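Local structure of ABC transporter substrate-binding protein (Streptococcus pneumoniae, 4OHN) at residues Leu80-Tyr85 against Asn99-Asn104. The protein binds histidine and probably delivers it to an ABC transporter for uptake into the cell. Numbering follows the deposited sequence.
With HIS (histidine), chain B; ACT (acetate ion), chain D.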
ATOM      1  N   LEU A  80       2.635   3.612  13.603  1.00  8.33           N
ATOM      2  CA  LEU A  80       1.770   2.873  12.700  1.00  7.99           C
ATOM      3  C   LEU A  80       2.357   2.891  11.326  1.00  8.01           C
ATOM      4  O   LEU A  80       3.064   3.830  10.956  1.00  8.94           O
ATOM      5  CB  LEU A  80       0.395   3.527  12.613  1.00  8.24           C
ATOM      6  CG  LEU A  80      -0.471   3.527  13.874  1.00  8.90           C
ATOM      7  CD1 LEU A  80      -1.684   4.377  13.643  1.00  9.83           C
ATOM      8  CD2 LEU A  80      -0.886   2.108  14.236  1.00 10.95           C
ATOM      9  N   ILE A  81       2.088   1.836  10.580  1.00  7.90           N
ATOM     10  CA  ILE A  81       2.309   1.792   9.138  1.00  7.46           C
ATOM     11  C   ILE A  81       0.920   1.886   8.491  1.00  8.57           C
ATOM     12  O   ILE A  81       0.068   1.023   8.703  1.00  8.68           O
ATOM     13  CB  ILE A  81       3.017   0.509   8.688  1.00  8.31           C
ATOM     14  CG1 ILE A  81       4.362   0.332   9.411  1.00  9.49           C
ATOM     15  CG2 ILE A  81       3.193   0.499   7.169  1.00  8.74           C
ATOM     16  CD1 ILE A  81       4.989  -1.035   9.228  1.00 10.75           C
ATOM     17  N   TRP A  82       0.692   2.934   7.713  1.00  7.67           N
ATOM     18  CA  TRP A  82      -0.651   3.192   7.162  1.00  7.19           C
ATOM     19  C   TRP A  82      -0.443   3.842   5.805  1.00  6.73           C
ATOM     20  O   TRP A  82      -0.144   5.045   5.724  1.00  8.51           O
ATOM     21  CB  TRP A  82      -1.456   4.103   8.111  1.00  8.43           C
ATOM     22  CG  TRP A  82      -2.930   4.152   7.831  1.00  8.20           C
ATOM     23  CD1 TRP A  82      -3.550   3.926   6.638  1.00  8.45           C
ATOM     24  CD2 TRP A  82      -3.951   4.483   8.766  1.00  8.23           C
ATOM     25  NE1 TRP A  82      -4.917   4.070   6.790  1.00  7.61           N
ATOM     26  CE2 TRP A  82      -5.173   4.426   8.091  1.00  8.50           C
ATOM     27  CE3 TRP A  82      -3.950   4.788  10.137  1.00  9.07           C
ATOM     28  CZ2 TRP A  82      -6.380   4.648   8.738  1.00  9.44           C
ATOM     29  CZ3 TRP A  82      -5.162   5.014  10.772  1.00  9.89           C
ATOM     30  CH2 TRP A  82      -6.344   4.941  10.073  1.00 10.53           C
ATOM     31  N   ASN A  83      -0.541   3.034   4.751  1.00  7.18           N
ATOM     32  CA  ASN A  83      -0.150   3.435   3.397  1.00  6.97           C
ATOM     33  C   ASN A  83      -0.404   2.293   2.438  1.00  7.40           C
ATOM     34  O   ASN A  83       0.514   1.728   1.849  1.00  7.92           O
ATOM     35  CB  ASN A  83       1.349   3.788   3.394  1.00  7.37           C
ATOM     36  CG  ASN A  83       1.862   4.340   2.082  1.00  6.64           C
ATOM     37  OD1 ASN A  83       2.789   3.768   1.499  1.00  7.86           O
ATOM     38  ND2 ASN A  83       1.321   5.467   1.636  1.00  8.26           N
ATOM     39  N   GLY A  84      -1.655   1.926   2.250  1.00  7.45           N
ATOM     40  CA  GLY A  84      -1.946   0.752   1.446  1.00  8.14           C
ATOM     41  C   GLY A  84      -1.141  -0.454   1.896  1.00  7.40           C
ATOM     42  O   GLY A  84      -0.568  -1.176   1.065  1.00  8.72           O
ATOM     43  N   TYR A  85      -1.122  -0.675   3.209  1.00  7.42           N
ATOM     44  CA  TYR A  85      -0.291  -1.716   3.791  1.00  7.74           C
ATOM     45  C   TYR A  85      -1.055  -3.044   3.753  1.00  8.63           C
ATOM     46  O   TYR A  85      -2.047  -3.235   4.473  1.00  9.22           O
ATOM     47  CB  TYR A  85       0.101  -1.319   5.210  1.00  8.10           C
ATOM     48  CG  TYR A  85       1.115  -2.182   5.931  1.00  9.07           C
ATOM     49  CD1 TYR A  85       2.236  -2.702   5.295  1.00  8.94           C
ATOM     50  CD2 TYR A  85       0.990  -2.412   7.285  1.00 10.20           C
ATOM     51  CE1 TYR A  85       3.181  -3.444   5.992  1.00  9.77           C
ATOM     52  CE2 TYR A  85       1.922  -3.149   7.981  1.00 10.92           C
ATOM     53  CZ  TYR A  85       3.010  -3.667   7.334  1.00  9.81           C
ATOM     54  OH  TYR A  85       3.899  -4.396   8.063  1.00 11.32           O
ATOM     55  N   ASN A  99      -8.674  -3.999  11.652  1.00 10.30           N
ATOM     56  CA  ASN A  99      -9.562  -4.530  10.636  1.00 10.84           C
ATOM     57  C   ASN A  99      -9.145  -3.962   9.267  1.00 10.44           C
ATOM     58  O   ASN A  99      -8.636  -2.847   9.158  1.00 11.02           O
ATOM     59  CB  ASN A  99     -11.021  -4.158  10.924  1.00 11.66           C
ATOM     60  CG  ASN A  99     -11.616  -4.964  12.021  1.00 12.47           C
ATOM     61  OD1 ASN A  99     -11.101  -5.994  12.408  1.00 13.94           O
ATOM     62  ND2 ASN A  99     -12.754  -4.528  12.504  1.00 14.48           N
ATOM     63  N   SER A 100      -9.383  -4.735   8.222  0.51 11.36           N
ATOM     64  CA  SER A 100      -9.082  -4.274   6.878  0.51 11.74           C
ATOM     65  C   SER A 100     -10.138  -3.281   6.383  0.51 12.46           C
ATOM     66  O   SER A 100     -11.319  -3.392   6.710  0.51 13.13           O
ATOM     67  CB  SER A 100      -8.936  -5.463   5.931  0.51 22.74           C
ATOM     68  OG  SER A 100      -7.840  -6.287   6.317  0.51 19.01           O
ATOM     69  N   TYR A 101      -9.716  -2.315   5.573  1.00 10.49           N
ATOM     70  CA  TYR A 101     -10.619  -1.243   5.138  1.00 12.40           C
ATOM     71  C   TYR A 101     -10.820  -1.151   3.641  1.00 12.37           C
ATOM     72  O   TYR A 101     -11.652  -0.369   3.194  1.00 15.50           O
ATOM     73  CB  TYR A 101     -10.188   0.112   5.720  1.00 11.57           C
ATOM     74  CG  TYR A 101      -8.811   0.544   5.322  1.00  9.86           C
ATOM     75  CD1 TYR A 101      -8.592   1.232   4.148  1.00 10.71           C
ATOM     76  CD2 TYR A 101      -7.707   0.241   6.117  1.00  9.92           C
ATOM     77  CE1 TYR A 101      -7.311   1.623   3.770  1.00 10.19           C
ATOM     78  CE2 TYR A 101      -6.426   0.621   5.739  1.00 10.46           C
ATOM     79  CZ  TYR A 101      -6.242   1.295   4.567  1.00 10.02           C
ATOM     80  OH  TYR A 101      -4.988   1.708   4.166  1.00  9.64           O
ATOM     81  N   MET A 102     -10.038  -1.905   2.860  0.51 10.41           N
ATOM     82  CA  MET A 102     -10.069  -1.865   1.383  0.51 11.58           C
ATOM     83  C   MET A 102      -9.478  -3.149   0.772  0.51 19.19           C
ATOM     84  O   MET A 102      -8.443  -3.629   1.232  0.51 16.71           O
ATOM     85  CB  MET A 102      -9.258  -0.653   0.894  0.51 12.67           C
ATOM     86  CG  MET A 102      -9.387  -0.330  -0.600  0.51 17.36           C
ATOM     87  SD  MET A 102      -8.407   1.097  -1.148  0.51 15.30           S
ATOM     88  CE  MET A 102      -8.934   2.387  -0.032  0.51 24.32           C
ATOM     89  N   LYS A 103     -10.102  -3.693  -0.276  1.00 13.97           N
ATOM     90  CA  LYS A 103      -9.497  -4.789  -1.016  1.00 15.14           C
ATOM     91  C   LYS A 103      -8.453  -4.256  -1.985  1.00 14.85           C
ATOM     92  O   LYS A 103      -8.493  -3.106  -2.409  1.00 16.10           O
ATOM     93  CB  LYS A 103     -10.555  -5.570  -1.798  1.00 18.60           C
ATOM     94  CG  LYS A 103     -11.683  -6.111  -0.921  1.00 36.58           C
ATOM     95  CD  LYS A 103     -11.150  -6.973   0.215  1.00 35.56           C
ATOM     96  CE  LYS A 103     -12.269  -7.499   1.092  1.00 50.53           C
ATOM     97  NZ  LYS A 103     -11.772  -8.515   2.055  1.00 82.66           N
ATOM     98  N   ASN A 104      -7.533  -5.131  -2.375  1.00 12.44           N
ATOM     99  CA  ASN A 104      -6.510  -4.783  -3.343  1.00 14.06           C
ATOM    100  C   ASN A 104      -6.086  -6.042  -4.065  1.00 13.06           C
ATOM    101  O   ASN A 104      -6.310  -7.151  -3.570  1.00 15.95           O
ATOM    102  CB  ASN A 104      -5.326  -4.151  -2.619  1.00 15.46           C
ATOM    103  CG  ASN A 104      -4.199  -3.745  -3.553  1.00 13.90           C
ATOM    104  OD1 ASN A 104      -4.400  -2.998  -4.549  1.00 16.76           O
ATOM    105  ND2 ASN A 104      -3.021  -4.315  -3.292  1.00 13.03           N
TER
HETATM  106  N   HIS B 301       0.621  -2.955  -0.765  1.00  8.28           N
HETATM  107  CA  HIS B 301       2.088  -3.157  -0.863  1.00  7.98           C
HETATM  108  C   HIS B 301       2.688  -3.417   0.500  1.00  8.26           C
HETATM  109  O   HIS B 301       1.948  -3.384   1.510  1.00  8.50           O
HETATM  110  CB  HIS B 301       2.793  -2.012  -1.627  1.00  7.45           C
HETATM  111  CG  HIS B 301       3.011  -0.726  -0.885  1.00  7.25           C
HETATM  112  ND1 HIS B 301       4.155   0.029  -1.089  1.00  6.84           N
HETATM  113  CD2 HIS B 301       2.236  -0.002  -0.040  1.00  7.55           C
HETATM  114  CE1 HIS B 301       4.082   1.137  -0.377  1.00  6.96           C
HETATM  115  NE2 HIS B 301       2.925   1.147   0.264  1.00  7.10           N
HETATM  116  OXT HIS B 301       3.910  -3.671   0.546  1.00  8.77           O
HETATM  117  C   ACT D 303       6.803  -6.103   7.394  1.00 53.77           C
HETATM  118  O   ACT D 303       6.080  -5.298   6.793  1.00 16.45           O
HETATM  119  OXT ACT D 303       7.689  -6.639   6.696  1.00 25.33           O
HETATM  120  CH3 ACT D 303       6.604  -6.400   8.849  1.00 30.98           C
HETATM  121  O   HOH W   1      -2.566   0.836   5.199  1.00  9.54           O
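Tyr101 reaches from segment 99-104 to the indole of Trp82 and, through one water, to the backbone of the turn 83-85. Along 99-104, Asn99 leads in with its backbone N bonded to Asn224, and the backbone of Tyr101 pairs with Phe208 of strand 206-212. The CB of Tyr101 points toward 80-85; chi1 of 60° sets CG between the backbone N and the carbonyl carbon, and the phenol extends until its hydroxyl comes obliquely to the NE1 and CD1 corner of the indole. There Tyr101 OH is 3.5 Å from Trp82 NE1, while Trp82 CD1 comes within 4.3 Å of Tyr101 CZ. The two rings meet obliquely, with planes at 45° and the centroid of the five-membered ring 5.4 Å from that of the phenol. Both polar groups turn to Asp44 instead of to each other, each through a weak hydrogen bond to its OD1, while OD2 accepts a hydrogen bond from the backbone N of Gly84. A water in the plane of the phenol, its O 2.8 Å from Tyr101 OH, accepts hydrogen bonds from the backbone N-H groups of Asn83 and Tyr85, thereby tying the hydroxyl to the turn. Beyond Tyr101, Asn104 uses ND2 to bond Glu206 and, weakly, Asp179, which itself hydrogen-bonds the bound histidine. The far side of the bridged turn faces this ligand: Gly84 O accepts a hydrogen bond from its amino N at 2.8 Å, and Asn83 OD1 accepts one from its imidazole NE2 at 2.9 Å with an angle of 148°. Tyr101 and the water thus form a second shell behind the turn that lines the histidine pocket of a family 3 solute-binding protein with the periplasmic-binding-protein fold.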